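Local coordinates for protein cellulase (Uncultured bacterium, PDB 3WX5) that acts as a glycoside hydrolase family 12 endoglucanase, cutting internal beta-1,4-glucosidic bonds in cellulose, at residues 172-175 / 179-182; 157-162 / 207-212; 36-41 / 51-56; 18-23 / 27-32; 83-88 / 123-128. One frame throughout, in Å; residues are numbered along the deposited sequence.

Contact 1: 172-175 / 179-182; sequences WFAD and NYIA
F173 lays the CD1/CE1 edge of its ring along the neighbouring strand, so that CE1 lies 3.9 Å from N179 CB and CD1 reaches I181 CG1 at 4.3 Å. Its CG is anti to the backbone N (chi1 175°), which swings the ring along the strand toward N179 instead of back toward W172. CD1 also comes within 3.3 Å of Y180 O, meeting it obliquely. Behind these side chains runs the antiparallel pairing of a beta hairpin. W172 and A182 form one hydrogen-bonded pair, W172 N donating to A182 O at 2.8 Å; A174 and Y180 form the other, where Y180 N to A174 O is the straighter bond (2.9 Å, 171° at the hydrogen). F173 with I181 and D175 with N179 are the non-hydrogen-bonded pairs. On the face carrying W172, A174, Y180 and A182 the contacts are methyl and methylene: A174 CB against Y180 CB at 4.0 Å, W172 CB against A182 CB at 4.1 Å. The polar ends there turn elsewhere, W172 NE1 to E170 and Y180 OH to the backbone of G155. Replacing F173 with an alanine would probably open a gap beside N179 and I181 and leave Y209 without its stacked ring. The face of the sheet carrying F173 and I181 is covered by the loop bearing Y209 and I210, while Y180 on the other face packs on E141, M143 and W145 of strand 140-149, the parallel neighbour of strand 179-185; strand 157-164 flanks the hairpin on its far side.

Contact 2: 157-162 / 207-212; sequences NRVATV and RGYISP
V159 meets Y209 at one end of this surface contact: its CG2 methyl sits 3.6 Å from Y209 OH, at the edge of the phenol ring and near its plane. The other packing is aliphatic against guanidinium. A160 CB lies 3.5 Å from R207 NH1, and V162 CB lies 3.9 Å from R207 NH2, both obliquely placed, while V162 CG2 meets the guanidinium edge in plane. R207 is extended from CG to NE (chi2 178°), which carries its head across to the strand, and its CB rests 3.6 Å above one face of the Y209 ring. The backbone explains why consecutive residues can both point at this loop: V159 and A160 together face V171 in a classic beta bulge of strand 157-164. The loop in turn begins where helix 197-206 ends in a Schellman motif, with G208 at positive phi, an angle at which a side chain would collide with the carbonyl O of the residue before. Polar links across the contact run through water. One water accepts from R207 NH2 at 2.6 Å and donates to T161 O at a long 3.3 Å. R207 NE is separately held by a salt bridge to D203 of the helix. Within the strand, R158 folds back on the bulge: NE donates to A160 O at 2.9 Å from above the carbonyl plane, and NH2 donates to T161 OG1 at 2.6 Å, both acceptors lying close to the guanidinium plane.

Contact 3: 36-41 / 51-56; sequences YRVINN and IEIGLE
V38 meets I51 and I53 in the core between the two sheets of the family 12 beta-jelly roll. No backbone bonds join the strands: their axes are 9.2 Å apart at closest and run at 167°, so the contact is made almost wholly by side chains. V38 CG1 is the methyl common to both isoleucine contacts, 3.7 Å from I51 CD1 and 3.7 Å from I53 CD1. It stands anti to the backbone N (chi1 176°), placing it between the two isoleucine ends, while V38 CG2 lies 3.9 Å from I53 CG2. V38 and I53 reach tip to tip; I51 arrives aslant, its CG1 set between backbone N and carbonyl carbon (chi1 54°) with the chain extended beyond. At the end of the strand, N40 and I51 run past each other in opposite senses. Further out, F60 of strand 60-65 touches V38 and L62 packs on I51. V22 and R29 border I53, so strands from both sheets close round the isoleucine. The buried amide of N40 is fixed at both ends: ND2 bonds to the backbone O of D24 and OD1 accepts from Q49 NE2, which holds the carboxamide in place against the aliphatic wall. That leaves N40 OD1 against the flank of I51, 3.5 Å from CG1 and 3.6 Å from CG2.

Contact 4: 18-23 / 27-32; sequences PTATVC and GSRDVA
A beta arch joins these strands: 19-22 is an outermost strand of the six-stranded sheet, 28-31 belongs to the opposing sheet, and the short loop after C23 carries the chain from one to the other. A20 and V22 point inward at G27 and R29. V22 CG1 lies 3.7 Å from G27 CA, close enough that a CB on the glycine would clash with it; the close approach at the arch therefore depends on the missing side chain. The other methyl, V22 CG2, sits over one face of the R29 guanidinium, 3.7 Å from NH1 and offset toward the rim. A20 CB meets R29 NE at 3.6 Å. R29 can lie there because its chain is bent at chi2 (-71°), folding the head back until NH1 donates to the carbonyl of its own neighbour, S28 O, at 3.0 Å. S28 O lies in the plane of the guanidinium, though the donor stands above the carbonyl plane. C23 is tied by a disulfide to C50 of the adjacent strand 49-54. With strand axes 8.4 Å apart and no hydrogen bonds between them, this is the sheet-to-sheet packing of a jelly-roll sandwich at its rim.

Contact 5: 83-88 / 123-128; sequences CHWGAC and DLWFSP
W85 presents the edge of its six-membered ring to the face of W125, a T-shaped pair with centroids 5.2 Å apart and planes at 71°. From CB, W85 leaves a type I' turn spanning H84 to A87; chi1 -86° directs the indole to W125 and chi2 -95° turns its benzene edge there. CE3 comes first, 3.3 Å above the centre of the H84 imidazole. Next round the rim, CZ3 approaches W125 NE1 at 3.9 Å. CH2 completes the approach, 3.8 Å from W125 CZ2 and standing over that ring toward its rim. The opposite face of W125 has D123 OD1 about 4.1 Å above it. The turn is held by paired backbone bonds between H84 and A87 and closed behind by the C83-C88 disulfide, while H84 ND1 bonds to E220 and so steadies the ring beneath W85. Y136 stacks on W125 and also meets W85 edge to face, and W178 joins the cluster. An alanine in place of W125 would probably leave the W85 edge facing a gap and deprive Y136 of its stacking partner. W125 also touches E141 and E220, on the sheet that in family 12 enzymes lines the substrate cleft. No hydrogen bond crosses the contact; it is an edge-to-face packing of aromatic C-H on a pi face, with the turn and Y136 setting where W85 stands.

Overall arrangement
Contacts 3 and 4 lie about 4 Å apart between centres and hold the same end of the sandwich: contact 3 is buried and mainly aliphatic, with one amide at its end, whereas contact 4, nearer the surface, mixes methyls with an arginine. On the opposite side of the chain's centre, contact 2 holds strand 157-164, the sheet neighbour of strand 167-175 in contact 1, and the two touch directly; contact 1 is a hydrogen-bonded hairpin, contact 2 a surface packing of loop on strand bridged by water. Contact 5, partly buried and purely aromatic across its segments, sits between the two groups, touching contact 3 through H84 and I39 and contact 2 through F126 and I210. All five reach the large mixed sheet.

Contact 1: 172-175 / 179-182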
# COMPACT_ATOMS: atom_id res chain seq x y z
N TRP A 172 9.86 -10.86 -4.61
CA TRP A 172 9.23 -11.15 -5.93
C TRP A 172 9.43 -9.98 -6.85
O TRP A 172 9.39 -8.83 -6.39
CB TRP A 172 7.72 -11.35 -5.75
CG TRP A 172 7.39 -12.58 -4.96
CD1 TRP A 172 7.57 -12.78 -3.61
CD2 TRP A 172 6.89 -13.79 -5.49
NE1 TRP A 172 7.19 -14.07 -3.27
CE2 TRP A 172 6.75 -14.70 -4.42
CE3 TRP A 172 6.45 -14.18 -6.78
CZ2 TRP A 172 6.23 -15.99 -4.59
CZ3 TRP A 172 5.97 -15.46 -6.96
CH2 TRP A 172 5.85 -16.35 -5.87
N PHE A 173 9.67 -10.25 -8.14
CA PHE A 173 9.96 -9.17 -9.08
C PHE A 173 9.18 -9.39 -10.38
O PHE A 173 9.20 -10.50 -10.91
CB PHE A 173 11.47 -9.12 -9.41
CG PHE A 173 11.82 -8.10 -10.47
CD1 PHE A 173 11.56 -6.76 -10.26
CD2 PHE A 173 12.27 -8.51 -11.72
CE1 PHE A 173 11.83 -5.81 -11.24
CE2 PHE A 173 12.54 -7.57 -12.71
CZ PHE A 173 12.29 -6.22 -12.47
N ALA A 174 8.51 -8.36 -10.89
CA ALA A 174 8.03 -8.41 -12.27
C ALA A 174 8.51 -7.20 -13.04
O ALA A 174 8.36 -6.07 -12.58
CB ALA A 174 6.49 -8.46 -12.32
N ASP A 175 8.82 -7.43 -14.31
CA ASP A 175 9.20 -6.35 -15.20
C ASP A 175 8.00 -5.96 -16.08
O ASP A 175 7.77 -6.56 -17.14
CB ASP A 175 10.40 -6.82 -16.03
CG ASP A 175 10.87 -5.78 -17.00
OD1 ASP A 175 10.42 -4.61 -16.90
OD2 ASP A 175 11.69 -6.13 -17.87
N ASN A 179 8.55 -1.30 -12.65
CA ASN A 179 9.13 -2.45 -11.98
C ASN A 179 8.30 -2.74 -10.74
O ASN A 179 8.07 -1.85 -9.92
CB ASN A 179 10.58 -2.16 -11.53
CG ASN A 179 11.59 -2.15 -12.67
OD1 ASN A 179 12.74 -1.71 -12.48
ND2 ASN A 179 11.22 -2.72 -13.82
N TYR A 180 7.90 -4.00 -10.58
CA TYR A 180 7.09 -4.42 -9.44
C TYR A 180 7.96 -5.25 -8.52
O TYR A 180 8.55 -6.25 -8.95
CB TYR A 180 5.93 -5.27 -9.93
CG TYR A 180 5.15 -6.01 -8.86
CD1 TYR A 180 3.98 -5.47 -8.33
CD2 TYR A 180 5.46 -7.34 -8.54
CE1 TYR A 180 3.20 -6.18 -7.39
CE2 TYR A 180 4.68 -8.08 -7.59
CZ TYR A 180 3.54 -7.49 -7.05
OH TYR A 180 2.71 -8.23 -6.22
N ILE A 181 8.10 -4.81 -7.28
CA ILE A 181 8.85 -5.59 -6.29
C ILE A 181 7.95 -5.86 -5.09
O ILE A 181 7.34 -4.94 -4.55
CB ILE A 181 10.11 -4.85 -5.75
CG1 ILE A 181 10.88 -4.13 -6.89
CG2 ILE A 181 11.04 -5.88 -5.09
CD1 ILE A 181 10.56 -2.63 -7.01
N ALA A 182 7.79 -7.13 -4.73
CA ALA A 182 6.95 -7.43 -3.56
C ALA A 182 7.77 -8.17 -2.52
O ALA A 182 8.47 -9.15 -2.83
CB ALA A 182 5.76 -8.26 -3.98

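Contact 2: 157-162 / 207-212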
# COMPACT_ATOMS: atom_id res chain seq x y z
N ASN A 157 8.11 -13.25 -10.45
CA ASN A 157 8.79 -14.47 -10.06
C ASN A 157 9.47 -14.24 -8.72
O ASN A 157 9.97 -13.14 -8.44
CB ASN A 157 9.89 -14.82 -11.06
CG ASN A 157 9.37 -15.03 -12.45
OD1 ASN A 157 9.73 -14.30 -13.38
ND2 ASN A 157 8.57 -16.08 -12.62
N ARG A 158 9.57 -15.30 -7.94
CA ARG A 158 10.34 -15.29 -6.69
C ARG A 158 11.82 -15.25 -7.03
O ARG A 158 12.32 -16.13 -7.73
CB ARG A 158 10.02 -16.57 -5.90
CG ARG A 158 10.99 -16.85 -4.75
CD ARG A 158 10.61 -16.04 -3.54
NE ARG A 158 11.35 -16.40 -2.32
CZ ARG A 158 10.94 -17.31 -1.44
NH1 ARG A 158 9.87 -18.06 -1.70
NH2 ARG A 158 11.61 -17.50 -0.31
N VAL A 159 12.54 -14.25 -6.50
CA VAL A 159 13.95 -14.11 -6.83
C VAL A 159 14.91 -14.28 -5.67
O VAL A 159 16.11 -14.45 -5.89
CB VAL A 159 14.25 -12.77 -7.56
CG1 VAL A 159 13.59 -12.76 -8.92
CG2 VAL A 159 13.82 -11.56 -6.70
N ALA A 160 14.42 -14.17 -4.43
CA ALA A 160 15.31 -14.18 -3.25
C ALA A 160 14.53 -14.30 -1.96
O ALA A 160 13.31 -14.25 -1.95
CB ALA A 160 16.19 -12.92 -3.21
N THR A 161 15.27 -14.51 -0.87
CA THR A 161 14.75 -14.42 0.49
C THR A 161 15.73 -13.51 1.24
O THR A 161 16.94 -13.51 0.95
CB THR A 161 14.75 -15.82 1.13
OG1 THR A 161 14.02 -16.72 0.29
CG2 THR A 161 14.08 -15.78 2.52
N VAL A 162 15.21 -12.62 2.07
CA VAL A 162 16.06 -11.55 2.62
C VAL A 162 15.65 -11.20 4.06
O VAL A 162 14.46 -11.25 4.39
CB VAL A 162 16.01 -10.30 1.67
CG1 VAL A 162 14.58 -9.71 1.63
CG2 VAL A 162 17.03 -9.26 2.06
N ARG A 207 19.24 -4.25 -5.70
CA ARG A 207 18.93 -5.26 -6.72
C ARG A 207 18.84 -4.71 -8.14
O ARG A 207 18.73 -5.48 -9.09
CB ARG A 207 17.65 -6.04 -6.38
CG ARG A 207 17.76 -6.82 -5.08
CD ARG A 207 16.50 -7.55 -4.70
NE ARG A 207 16.63 -8.12 -3.37
CZ ARG A 207 17.29 -9.25 -3.12
NH1 ARG A 207 17.84 -9.94 -4.10
NH2 ARG A 207 17.50 -9.62 -1.86
N GLY A 208 18.84 -3.39 -8.27
CA GLY A 208 18.70 -2.76 -9.55
C GLY A 208 17.25 -2.56 -9.97
O GLY A 208 16.99 -2.23 -11.12
N TYR A 209 16.32 -2.73 -9.04
CA TYR A 209 14.88 -2.63 -9.37
C TYR A 209 14.35 -1.21 -9.23
O TYR A 209 13.30 -0.88 -9.78
CB TYR A 209 14.05 -3.56 -8.47
CG TYR A 209 14.43 -5.04 -8.59
CD1 TYR A 209 14.89 -5.57 -9.78
CD2 TYR A 209 14.12 -5.92 -7.56
CE1 TYR A 209 15.21 -6.95 -9.89
CE2 TYR A 209 14.42 -7.31 -7.66
CZ TYR A 209 14.97 -7.79 -8.81
OH TYR A 209 15.22 -9.14 -8.93
N ILE A 210 14.98 -0.43 -8.36
CA ILE A 210 14.58 0.97 -8.21
C ILE A 210 15.82 1.82 -8.46
O ILE A 210 16.89 1.54 -7.91
CB ILE A 210 14.01 1.24 -6.80
CG1 ILE A 210 12.63 0.56 -6.64
CG2 ILE A 210 13.84 2.75 -6.58
CD1 ILE A 210 12.01 0.77 -5.33
N SER A 211 15.71 2.82 -9.30
CA SER A 211 16.80 3.79 -9.43
C SER A 211 16.78 4.79 -8.28
O SER A 211 15.75 5.40 -8.01
CB SER A 211 16.73 4.54 -10.76
OG SER A 211 17.62 5.66 -10.74
N PRO A 212 17.95 5.03 -7.66
CA PRO A 212 17.97 5.97 -6.53
C PRO A 212 17.68 7.41 -6.96
O PRO A 212 17.42 8.26 -6.10
CB PRO A 212 19.39 5.80 -5.94
CG PRO A 212 20.22 5.31 -7.08
CD PRO A 212 19.29 4.51 -7.99
O HOH W 1 18.92 -11.51 -0.70

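Contact 3: 36-41 / 51-56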
# COMPACT_ATOMS: atom_id res chain seq x y z
N TYR A 36 -3.37 12.28 5.92
CA TYR A 36 -3.52 11.07 5.11
C TYR A 36 -4.80 11.15 4.29
O TYR A 36 -5.62 12.04 4.50
CB TYR A 36 -3.53 9.79 5.99
CG TYR A 36 -2.36 9.67 6.93
CD1 TYR A 36 -1.06 9.57 6.45
CD2 TYR A 36 -2.55 9.71 8.31
CE1 TYR A 36 0.03 9.56 7.32
CE2 TYR A 36 -1.47 9.65 9.19
CZ TYR A 36 -0.20 9.61 8.68
OH TYR A 36 0.86 9.60 9.55
N ARG A 37 -4.94 10.25 3.33
CA ARG A 37 -6.14 10.15 2.52
C ARG A 37 -6.53 8.69 2.46
O ARG A 37 -5.66 7.84 2.28
CB ARG A 37 -5.80 10.59 1.11
CG ARG A 37 -7.00 10.90 0.25
CD ARG A 37 -6.69 12.15 -0.57
NE ARG A 37 -7.36 12.07 -1.85
CZ ARG A 37 -8.58 12.52 -2.07
NH1 ARG A 37 -9.25 13.12 -1.09
NH2 ARG A 37 -9.13 12.37 -3.27
N VAL A 38 -7.83 8.41 2.48
CA VAL A 38 -8.32 7.04 2.35
C VAL A 38 -9.11 6.90 1.04
O VAL A 38 -9.86 7.81 0.65
CB VAL A 38 -9.20 6.65 3.55
CG1 VAL A 38 -9.81 5.24 3.36
CG2 VAL A 38 -8.36 6.71 4.85
N ILE A 39 -8.86 5.81 0.32
CA ILE A 39 -9.46 5.65 -1.01
C ILE A 39 -10.15 4.31 -1.07
O ILE A 39 -9.58 3.31 -0.60
CB ILE A 39 -8.39 5.77 -2.14
CG1 ILE A 39 -7.14 4.93 -1.83
CG2 ILE A 39 -8.01 7.24 -2.38
CD1 ILE A 39 -6.13 4.89 -3.00
N ASN A 40 -11.36 4.28 -1.62
CA ASN A 40 -12.06 3.02 -1.83
C ASN A 40 -11.36 2.21 -2.92
O ASN A 40 -11.11 1.00 -2.77
CB ASN A 40 -13.54 3.28 -2.18
CG ASN A 40 -14.45 2.10 -1.84
OD1 ASN A 40 -14.21 1.37 -0.87
ND2 ASN A 40 -15.54 1.95 -2.60
N ASN A 41 -11.05 2.88 -4.01
CA ASN A 41 -10.06 2.39 -4.98
C ASN A 41 -10.40 1.00 -5.54
O ASN A 41 -9.55 0.09 -5.52
CB ASN A 41 -8.66 2.38 -4.32
CG ASN A 41 -7.53 2.19 -5.35
OD1 ASN A 41 -7.66 2.59 -6.51
ND2 ASN A 41 -6.42 1.59 -4.91
N ILE A 51 -16.46 1.12 2.27
CA ILE A 51 -15.66 1.19 3.49
C ILE A 51 -16.23 2.25 4.44
O ILE A 51 -16.61 3.34 4.01
CB ILE A 51 -14.17 1.51 3.19
CG1 ILE A 51 -14.02 2.77 2.33
CG2 ILE A 51 -13.53 0.29 2.48
CD1 ILE A 51 -12.53 3.14 1.99
N GLU A 52 -16.17 1.95 5.73
CA GLU A 52 -16.54 2.92 6.75
C GLU A 52 -15.27 3.53 7.33
O GLU A 52 -14.41 2.81 7.84
CB GLU A 52 -17.37 2.24 7.84
CG GLU A 52 -17.70 3.15 9.02
CD GLU A 52 -18.59 2.46 10.04
OE1 GLU A 52 -19.81 2.41 9.81
OE2 GLU A 52 -18.07 1.83 11.00
N ILE A 53 -15.12 4.84 7.15
CA ILE A 53 -13.85 5.55 7.41
C ILE A 53 -13.95 6.49 8.61
O ILE A 53 -14.77 7.42 8.63
CB ILE A 53 -13.42 6.44 6.21
CG1 ILE A 53 -13.48 5.66 4.90
CG2 ILE A 53 -11.98 6.95 6.41
CD1 ILE A 53 -13.26 6.54 3.68
N GLY A 54 -13.03 6.31 9.56
CA GLY A 54 -12.91 7.23 10.69
C GLY A 54 -12.20 8.49 10.22
O GLY A 54 -11.08 8.43 9.72
N LEU A 55 -12.88 9.63 10.29
CA LEU A 55 -12.31 10.85 9.72
C LEU A 55 -11.11 11.43 10.47
O LEU A 55 -10.32 12.18 9.90
CB LEU A 55 -13.40 11.92 9.54
CG LEU A 55 -14.50 11.52 8.56
CD1 LEU A 55 -15.63 12.56 8.51
CD2 LEU A 55 -13.94 11.21 7.18
N GLU A 56 -10.96 11.09 11.75
CA GLU A 56 -9.83 11.59 12.54
C GLU A 56 -8.60 10.68 12.43
O GLU A 56 -7.49 11.16 12.31
CB GLU A 56 -10.25 11.78 14.00
CG GLU A 56 -11.17 13.01 14.20
CD GLU A 56 -11.93 13.00 15.53
OE1 GLU A 56 -11.59 12.19 16.42
OE2 GLU A 56 -12.82 13.86 15.71

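Contact 4: 18-23 / 27-32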
# COMPACT_ATOMS: atom_id res chain seq x y z
N PRO A 18 -16.17 10.79 14.21
CA PRO A 18 -17.05 10.87 13.02
C PRO A 18 -16.58 9.89 11.96
O PRO A 18 -15.37 9.66 11.82
CB PRO A 18 -16.82 12.30 12.51
CG PRO A 18 -16.18 13.03 13.64
CD PRO A 18 -15.39 12.02 14.40
N THR A 19 -17.52 9.30 11.22
CA THR A 19 -17.18 8.36 10.17
C THR A 19 -17.96 8.75 8.92
O THR A 19 -18.94 9.48 9.00
CB THR A 19 -17.52 6.90 10.58
OG1 THR A 19 -18.93 6.79 10.82
CG2 THR A 19 -16.78 6.49 11.85
N ALA A 20 -17.47 8.30 7.76
CA ALA A 20 -18.21 8.33 6.50
C ALA A 20 -18.18 6.96 5.83
O ALA A 20 -17.18 6.24 5.94
CB ALA A 20 -17.64 9.39 5.58
N THR A 21 -19.27 6.60 5.14
CA THR A 21 -19.34 5.29 4.47
C THR A 21 -19.23 5.53 2.99
O THR A 21 -20.10 6.17 2.39
CB THR A 21 -20.67 4.55 4.78
OG1 THR A 21 -20.78 4.31 6.19
CG2 THR A 21 -20.70 3.18 4.05
N VAL A 22 -18.11 5.12 2.41
CA VAL A 22 -17.76 5.51 1.04
C VAL A 22 -17.88 4.29 0.14
O VAL A 22 -17.21 3.28 0.39
CB VAL A 22 -16.29 6.01 0.98
CG1 VAL A 22 -15.81 6.18 -0.46
CG2 VAL A 22 -16.12 7.32 1.79
N CYS A 23 -18.72 4.38 -0.91
CA CYS A 23 -19.00 3.24 -1.78
C CYS A 23 -18.66 3.48 -3.25
O CYS A 23 -18.70 2.54 -4.06
CB CYS A 23 -20.47 2.77 -1.67
SG CYS A 23 -21.04 2.34 0.00
N GLY A 27 -14.10 6.62 -4.68
CA GLY A 27 -14.43 7.51 -3.58
C GLY A 27 -13.23 7.69 -2.67
O GLY A 27 -12.32 6.85 -2.67
N SER A 28 -13.16 8.84 -2.01
CA SER A 28 -12.04 9.13 -1.09
C SER A 28 -12.46 10.06 0.05
O SER A 28 -13.48 10.78 -0.06
CB SER A 28 -10.89 9.77 -1.86
OG SER A 28 -11.30 11.04 -2.37
N ARG A 29 -11.66 10.09 1.11
CA ARG A 29 -11.80 11.10 2.16
C ARG A 29 -10.43 11.55 2.65
O ARG A 29 -9.53 10.74 2.84
CB ARG A 29 -12.58 10.54 3.37
CG ARG A 29 -14.10 10.35 3.14
CD ARG A 29 -14.89 11.69 3.05
NE ARG A 29 -16.34 11.48 2.98
CZ ARG A 29 -17.00 11.12 1.88
NH1 ARG A 29 -16.33 10.85 0.76
NH2 ARG A 29 -18.32 10.99 1.89
N ASP A 30 -10.29 12.85 2.85
CA ASP A 30 -9.18 13.36 3.64
C ASP A 30 -9.42 13.01 5.10
O ASP A 30 -10.55 13.12 5.59
CB ASP A 30 -9.04 14.89 3.46
CG ASP A 30 -8.72 15.27 2.03
OD1 ASP A 30 -7.84 14.63 1.41
OD2 ASP A 30 -9.33 16.24 1.52
N VAL A 31 -8.35 12.57 5.78
CA VAL A 31 -8.43 12.21 7.18
C VAL A 31 -7.27 12.79 7.99
O VAL A 31 -6.23 13.20 7.43
CB VAL A 31 -8.46 10.64 7.40
CG1 VAL A 31 -9.64 10.01 6.66
CG2 VAL A 31 -7.14 10.03 6.97
N ALA A 32 -7.42 12.78 9.32
CA ALA A 32 -6.38 13.21 10.25
C ALA A 32 -5.93 14.62 9.91
O ALA A 32 -4.72 14.89 9.78
CB ALA A 32 -5.19 12.24 10.20

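Contact 5: 83-88 / 123-128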
# COMPACT_ATOMS: atom_id res chain seq x y z
N CYS A 83 1.30 11.36 -2.78
CA CYS A 83 0.60 11.67 -4.02
C CYS A 83 0.27 10.38 -4.79
O CYS A 83 1.16 9.70 -5.30
CB CYS A 83 1.43 12.60 -4.91
SG CYS A 83 1.96 14.17 -4.10
N HIS A 84 -1.03 10.07 -4.82
CA HIS A 84 -1.58 8.91 -5.49
C HIS A 84 -2.24 9.35 -6.79
O HIS A 84 -3.31 9.97 -6.76
CB HIS A 84 -2.63 8.28 -4.55
CG HIS A 84 -3.30 7.07 -5.10
ND1 HIS A 84 -2.79 5.79 -4.94
CD2 HIS A 84 -4.46 6.93 -5.80
CE1 HIS A 84 -3.57 4.93 -5.58
NE2 HIS A 84 -4.59 5.60 -6.09
N TRP A 85 -1.59 9.07 -7.92
CA TRP A 85 -2.06 9.55 -9.22
C TRP A 85 -2.39 11.05 -9.18
O TRP A 85 -3.44 11.48 -9.66
CB TRP A 85 -3.25 8.74 -9.72
CG TRP A 85 -2.85 7.50 -10.48
CD1 TRP A 85 -2.72 7.36 -11.84
CD2 TRP A 85 -2.49 6.23 -9.92
NE1 TRP A 85 -2.32 6.08 -12.15
CE2 TRP A 85 -2.17 5.37 -10.99
CE3 TRP A 85 -2.37 5.76 -8.61
CZ2 TRP A 85 -1.79 4.04 -10.80
CZ3 TRP A 85 -1.99 4.42 -8.42
CH2 TRP A 85 -1.70 3.58 -9.51
N GLY A 86 -1.47 11.82 -8.60
CA GLY A 86 -1.60 13.28 -8.60
C GLY A 86 -2.48 13.87 -7.51
O GLY A 86 -2.55 15.09 -7.36
N ALA A 87 -3.17 13.01 -6.76
CA ALA A 87 -3.94 13.49 -5.61
C ALA A 87 -3.10 13.43 -4.33
O ALA A 87 -2.89 12.36 -3.77
CB ALA A 87 -5.23 12.66 -5.45
N CYS A 88 -2.63 14.60 -3.88
CA CYS A 88 -1.67 14.69 -2.77
C CYS A 88 -2.34 14.97 -1.41
O CYS A 88 -3.35 15.70 -1.32
CB CYS A 88 -0.59 15.75 -3.06
SG CYS A 88 0.42 15.49 -4.60
N ASP A 123 1.98 -0.46 -0.25
CA ASP A 123 2.15 -0.26 -1.69
C ASP A 123 2.82 1.10 -1.81
O ASP A 123 2.25 2.10 -1.36
CB ASP A 123 0.74 -0.25 -2.35
CG ASP A 123 0.78 -0.58 -3.83
OD1 ASP A 123 1.81 -1.11 -4.24
OD2 ASP A 123 -0.22 -0.37 -4.57
N LEU A 124 4.09 1.13 -2.25
CA LEU A 124 4.78 2.42 -2.41
C LEU A 124 5.06 2.64 -3.89
O LEU A 124 5.49 1.71 -4.60
CB LEU A 124 6.13 2.39 -1.66
CG LEU A 124 6.11 2.57 -0.14
CD1 LEU A 124 5.41 1.42 0.54
CD2 LEU A 124 7.56 2.67 0.38
N TRP A 125 4.97 3.90 -4.34
CA TRP A 125 4.98 4.18 -5.76
C TRP A 125 6.15 5.14 -6.04
O TRP A 125 6.33 6.12 -5.32
CB TRP A 125 3.65 4.83 -6.22
CG TRP A 125 2.52 3.85 -6.38
CD1 TRP A 125 1.44 3.70 -5.56
CD2 TRP A 125 2.39 2.87 -7.42
NE1 TRP A 125 0.62 2.70 -6.05
CE2 TRP A 125 1.21 2.13 -7.15
CE3 TRP A 125 3.14 2.55 -8.55
CZ2 TRP A 125 0.73 1.14 -8.02
CZ3 TRP A 125 2.68 1.53 -9.39
CH2 TRP A 125 1.53 0.78 -9.07
N PHE A 126 6.90 4.83 -7.08
CA PHE A 126 8.09 5.60 -7.48
C PHE A 126 8.05 5.93 -8.97
O PHE A 126 7.57 5.14 -9.79
CB PHE A 126 9.35 4.77 -7.23
CG PHE A 126 9.46 4.23 -5.83
CD1 PHE A 126 8.75 3.10 -5.45
CD2 PHE A 126 10.35 4.79 -4.93
CE1 PHE A 126 8.82 2.62 -4.13
CE2 PHE A 126 10.51 4.26 -3.65
CZ PHE A 126 9.77 3.14 -3.27
N SER A 127 8.68 7.04 -9.35
CA SER A 127 8.96 7.22 -10.76
C SER A 127 9.95 8.34 -11.00
O SER A 127 10.24 9.11 -10.08
CB SER A 127 7.67 7.53 -11.52
OG SER A 127 7.48 8.93 -11.57
N PRO A 128 10.50 8.41 -12.22
CA PRO A 128 11.53 9.41 -12.42
C PRO A 128 10.94 10.80 -12.48
O PRO A 128 11.69 11.78 -12.45
CB PRO A 128 12.17 9.02 -13.76
CG PRO A 128 11.14 8.24 -14.46
CD PRO A 128 10.42 7.48 -13.36